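Local coordinates for protein 6-phospho-alpha-glucosidase (Merdibacter massiliensis, PDB 6VC6) that probably hydrolyses 6-phospho-alpha-glucosides with the help of bound NAD and a manganese ion, as in other family 4 glycosyl hydrolases, at residues Glu97-Ser100 against Leu101-Arg105; Leu184-Trp188 against Glu189-Pro193. One frame throughout, in Å; residues are numbered along the deposited sequence.

Contact 1: Glu97-Ser100 against Leu101-Arg105; sequences EHIS and LHLGR
Ser100 O meets the backbone of Leu103 and Arg105 at the end of helix 89-102, which closes in a Schellman motif. Arg105 N donates to this oxygen at 3.0 Å and Leu103 N at 3.1 Å, the two coming from opposite faces of the carbonyl plane, so two bonds grip one acceptor. Gly104 is the C-prime residue: its phi of 90° would jam a side chain against the preceding carbonyl, and its N donates to Leu101 O. One turn back the pattern is still alpha-helical, with Leu101 N on Glu97 O and a short, straight bond of 2.8 Å from His102 N to His98 O.

Side chains four residues apart lie side by side along the helix. A chi1 of -64° puts Ile99 CG1 beside the backbone N and leaves CG2 anti to it, alongside Leu103, whose CD1 it meets at 3.9 Å; helix 419-432 adds Met429 and Val432 to Ile99. His98 ND1 is 3.7 Å from His102 NE2, the ring planes oblique at 61°, and His98 NE2 is hydrogen-bonded to Asp285 OD2. The end of Glu97 leads away: OE1 is hydrogen-bonded to Thr282 OG1 and Ala284 N, and OE2 forms a salt bridge with Arg93, a residue of the glucose 6-phosphate pocket. The Arg105 chain folds back at chi2, and NH1, with its partner in the guanidinium plane, donates to Gly104 O at 2.9 Å.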
loop_
_atom_site.group_PDB
_atom_site.type_symbol
_atom_site.label_atom_id
_atom_site.label_comp_id
_atom_site.label_asym_id
_atom_site.label_seq_id
_atom_site.Cartn_x
_atom_site.Cartn_y
_atom_site.Cartn_z
ATOM N N GLU A 97 11.346 9.921 -7.866
ATOM C CA GLU A 97 12.544 9.632 -7.088
ATOM C C GLU A 97 13.741 10.444 -7.569
ATOM O O GLU A 97 14.502 10.970 -6.750
ATOM C CB GLU A 97 12.849 8.133 -7.149
ATOM C CG GLU A 97 11.946 7.272 -6.275
ATOM C CD GLU A 97 11.978 5.815 -6.694
ATOM O OE1 GLU A 97 12.664 5.507 -7.689
ATOM O OE2 GLU A 97 11.325 4.975 -6.037
ATOM N N HIS A 98 13.917 10.566 -8.887
ATOM C CA HIS A 98 15.099 11.236 -9.420
ATOM C C HIS A 98 15.098 12.721 -9.075
ATOM O O HIS A 98 16.100 13.257 -8.586
ATOM C CB HIS A 98 15.176 11.043 -10.936
ATOM C CG HIS A 98 15.875 9.787 -11.352
ATOM N ND1 HIS A 98 17.050 9.792 -12.074
ATOM C CD2 HIS A 98 15.566 8.485 -11.145
ATOM C CE1 HIS A 98 17.434 8.547 -12.295
ATOM N NE2 HIS A 98 16.551 7.734 -11.741
ATOM N N ILE A 99 13.976 13.398 -9.316
ATOM C CA ILE A 99 13.931 14.849 -9.160
ATOM C C ILE A 99 14.099 15.244 -7.698
ATOM O O ILE A 99 14.778 16.229 -7.383
ATOM C CB ILE A 99 12.627 15.402 -9.763
ATOM C CG1 ILE A 99 12.607 15.154 -11.274
ATOM C CG2 ILE A 99 12.475 16.884 -9.457
ATOM C CD1 ILE A 99 11.258 15.370 -11.924
ATOM N N SER A 100 13.497 14.482 -6.782
ATOM C CA SER A 100 13.665 14.768 -5.359
ATOM C C SER A 100 15.123 14.621 -4.941
ATOM O O SER A 100 15.681 15.496 -4.266
ATOM C CB SER A 100 12.771 13.847 -4.529
ATOM O OG SER A 100 11.403 14.029 -4.849
ATOM N N LEU A 101 15.761 13.519 -5.343
ATOM C CA LEU A 101 17.149 13.286 -4.958
ATOM C C LEU A 101 18.086 14.281 -5.628
ATOM O O LEU A 101 19.061 14.732 -5.015
ATOM C CB LEU A 101 17.552 11.851 -5.298
ATOM C CG LEU A 101 16.900 10.765 -4.440
ATOM C CD1 LEU A 101 17.038 9.400 -5.097
ATOM C CD2 LEU A 101 17.501 10.755 -3.043
ATOM N N HIS A 102 17.810 14.638 -6.886
ATOM C CA HIS A 102 18.628 15.631 -7.570
ATOM C C HIS A 102 18.521 17.006 -6.926
ATOM O O HIS A 102 19.409 17.842 -7.122
ATOM C CB HIS A 102 18.231 15.719 -9.047
ATOM C CG HIS A 102 18.701 14.561 -9.872
ATOM N ND1 HIS A 102 19.993 14.086 -9.822
ATOM C CD2 HIS A 102 18.051 13.788 -10.775
ATOM C CE1 HIS A 102 20.118 13.068 -10.655
ATOM N NE2 HIS A 102 18.954 12.866 -11.244
ATOM N N LEU A 103 17.459 17.258 -6.160
ATOM C CA LEU A 103 17.250 18.545 -5.511
ATOM C C LEU A 103 17.531 18.504 -4.014
ATOM O O LEU A 103 17.188 19.454 -3.303
ATOM C CB LEU A 103 15.824 19.037 -5.770
ATOM C CG LEU A 103 15.552 19.483 -7.209
ATOM C CD1 LEU A 103 14.074 19.774 -7.418
ATOM C CD2 LEU A 103 16.399 20.697 -7.566
ATOM N N GLY A 104 18.138 17.429 -3.517
ATOM C CA GLY A 104 18.616 17.394 -2.151
ATOM C C GLY A 104 17.642 16.892 -1.110
ATOM O O GLY A 104 17.805 17.219 0.072
ATOM N N ARG A 105 16.637 16.111 -1.498
ATOM C CA ARG A 105 15.708 15.524 -0.543
ATOM C C ARG A 105 15.482 14.062 -0.902
ATOM O O ARG A 105 15.803 13.615 -2.005
ATOM C CB ARG A 105 14.371 16.279 -0.504
ATOM C CG ARG A 105 14.460 17.679 0.089
ATOM C CD ARG A 105 14.932 17.648 1.536
ATOM N NE ARG A 105 14.844 18.962 2.168
ATOM C CZ ARG A 105 15.820 19.865 2.156
ATOM N NH1 ARG A 105 16.967 19.597 1.544
ATOM N NH2 ARG A 105 15.652 21.035 2.757
#

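Contact 2: Leu184-Trp188 against Glu189-Pro193; sequences LNVSW and EDLDP
Glu189 reaches back over one face of the Trp188 indole. Its CG sits 4.0 Å from the six-membered ring centroid, 18° off the normal, a CH-pi contact, while OE2 lies over the same face, at the NE1-CD1 side of the five-membered ring. At 2.8 Å from Trp188 NE1, OE2 stands above the ring, off the N-H direction, and is not hydrogen-bonded to it. Carboxylate and indole planes are 30° apart. A chi1 of 77° swings the indole over Glu189 N. Arg178 of helix 172-184 makes a cation-pi contact with the indole. With the indole cut back to an alanine methyl, Arg178 would probably lose its cation-pi partner and the Glu189 chain the face it lies on.

Within the turn, Asp190 N donates to Ser187 O at 3.0 Å, and Glu189 N weakly to Ser187 OG. A water accepts from Ser187 N and donates to Asp190 OD1, while OD2 forms a salt bridge with Arg210. Val186 CG2 meets Leu191 CD2 at 4.2 Å, the side chains crossing at about a right angle. A short 3-10 turn with two successive i+3 bonds, the second weak, carries the chain from helix 172-184 into strand 191-196, at the edge of a three-stranded antiparallel sheet.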
loop_
_atom_site.group_PDB
_atom_site.type_symbol
_atom_site.label_atom_id
_atom_site.label_comp_id
_atom_site.label_asym_id
_atom_site.label_seq_id
_atom_site.Cartn_x
_atom_site.Cartn_y
_atom_site.Cartn_z
ATOM N N LEU A 184 11.544 -15.339 15.735
ATOM C CA LEU A 184 11.179 -16.142 16.891
ATOM C C LEU A 184 10.952 -17.609 16.555
ATOM O O LEU A 184 10.705 -18.405 17.467
ATOM C CB LEU A 184 9.917 -15.566 17.547
ATOM C CG LEU A 184 10.034 -14.435 18.578
ATOM C CD1 LEU A 184 11.133 -13.439 18.232
ATOM C CD2 LEU A 184 8.697 -13.721 18.719
ATOM N N ASN A 185 11.028 -17.983 15.276
ATOM C CA ASN A 185 10.767 -19.353 14.827
ATOM C C ASN A 185 9.366 -19.807 15.240
ATOM O O ASN A 185 9.178 -20.872 15.830
ATOM C CB ASN A 185 11.837 -20.320 15.340
ATOM C CG ASN A 185 11.848 -21.633 14.581
ATOM O OD1 ASN A 185 11.469 -21.690 13.411
ATOM N ND2 ASN A 185 12.281 -22.697 15.245
ATOM N N VAL A 186 8.375 -18.974 14.926
ATOM C CA VAL A 186 6.975 -19.268 15.197
ATOM C C VAL A 186 6.175 -19.003 13.929
ATOM O O VAL A 186 6.672 -18.430 12.960
ATOM C CB VAL A 186 6.414 -18.437 16.371
ATOM C CG1 VAL A 186 7.120 -18.796 17.669
ATOM C CG2 VAL A 186 6.544 -16.947 16.078
ATOM N N SER A 187 4.919 -19.440 13.945
ATOM C CA SER A 187 3.998 -19.125 12.864
ATOM C C SER A 187 3.512 -17.690 13.023
ATOM O O SER A 187 3.111 -17.282 14.117
ATOM C CB SER A 187 2.816 -20.094 12.863
ATOM O OG SER A 187 1.768 -19.623 12.035
ATOM N N TRP A 188 3.559 -16.921 11.931
ATOM C CA TRP A 188 3.153 -15.522 12.002
ATOM C C TRP A 188 1.676 -15.370 12.334
ATOM O O TRP A 188 1.271 -14.320 12.844
ATOM C CB TRP A 188 3.484 -14.809 10.686
ATOM C CG TRP A 188 2.532 -15.098 9.568
ATOM C CD1 TRP A 188 2.635 -16.091 8.638
ATOM C CD2 TRP A 188 1.337 -14.375 9.252
ATOM N NE1 TRP A 188 1.573 -16.036 7.766
ATOM C CE2 TRP A 188 0.762 -14.991 8.122
ATOM C CE3 TRP A 188 0.694 -13.269 9.817
ATOM C CZ2 TRP A 188 -0.422 -14.538 7.547
ATOM C CZ3 TRP A 188 -0.481 -12.822 9.245
ATOM C CH2 TRP A 188 -1.028 -13.455 8.123
ATOM N N GLU A 189 0.867 -16.398 12.073
ATOM C CA GLU A 189 -0.548 -16.364 12.417
ATOM C C GLU A 189 -0.799 -16.493 13.914
ATOM O O GLU A 189 -1.953 -16.373 14.339
ATOM C CB GLU A 189 -1.290 -17.474 11.670
ATOM C CG GLU A 189 -1.567 -17.164 10.208
ATOM C CD GLU A 189 -0.829 -18.098 9.268
ATOM O OE1 GLU A 189 -1.496 -18.815 8.492
ATOM O OE2 GLU A 189 0.420 -18.112 9.302
ATOM N N ASP A 190 0.236 -16.730 14.720
ATOM C CA ASP A 190 0.097 -16.858 16.164
ATOM C C ASP A 190 0.578 -15.617 16.909
ATOM O O ASP A 190 0.909 -15.703 18.096
ATOM C CB ASP A 190 0.847 -18.095 16.659
ATOM C CG ASP A 190 0.240 -19.386 16.146
ATOM O OD1 ASP A 190 1.004 -20.320 15.825
ATOM O OD2 ASP A 190 -1.004 -19.466 16.064
ATOM N N LEU A 191 0.625 -14.470 16.237
ATOM C CA LEU A 191 1.035 -13.211 16.843
ATOM C C LEU A 191 -0.145 -12.249 16.854
ATOM O O LEU A 191 -0.801 -12.054 15.825
ATOM C CB LEU A 191 2.214 -12.596 16.085
ATOM C CG LEU A 191 3.447 -13.481 15.889
ATOM C CD1 LEU A 191 4.373 -12.887 14.838
ATOM C CD2 LEU A 191 4.184 -13.679 17.205
ATOM N N ASP A 192 -0.413 -11.654 18.016
ATOM C CA ASP A 192 -1.501 -10.693 18.168
ATOM C C ASP A 192 -0.922 -9.312 18.440
ATOM O O ASP A 192 -0.516 -9.021 19.577
ATOM C CB ASP A 192 -2.443 -11.111 19.301
ATOM C CG ASP A 192 -3.204 -12.382 18.985
ATOM O OD1 ASP A 192 -3.339 -13.234 19.887
ATOM O OD2 ASP A 192 -3.663 -12.532 17.833
ATOM N N PRO A 193 -0.858 -8.431 17.448
ATOM C CA PRO A 193 -0.232 -7.123 17.647
ATOM C C PRO A 193 -1.209 -6.061 18.135
ATOM O O PRO A 193 -2.425 -6.147 17.946
ATOM C CB PRO A 193 0.276 -6.778 16.240
ATOM C CG PRO A 193 -0.735 -7.407 15.338
ATOM C CD PRO A 193 -1.218 -8.662 16.037
HETATM O O HOH W 1 3.857 -20.713 16.388
#

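Contact 1 closes before contact 2 opens along the chain, and the two do not touch: their centres are 39 Å apart and their nearest atoms about 26 Å. Each centre lies about 22 Å from the centre of the chain. Both finish a helix: 97-105 ends helix 89-102, while 184-193 leads from helix 172-184 into a strand. Their relation to the active site differs. The side chain of Glu97 is about 6 Å from the bound glucose 6-phosphate and about 10 Å from NAD, whereas that of Trp188 is about 14 Å from both the sugar phosphate and NAD. Helix 172-184 nevertheless starts at Gln172, a residue of the sugar phosphate pocket.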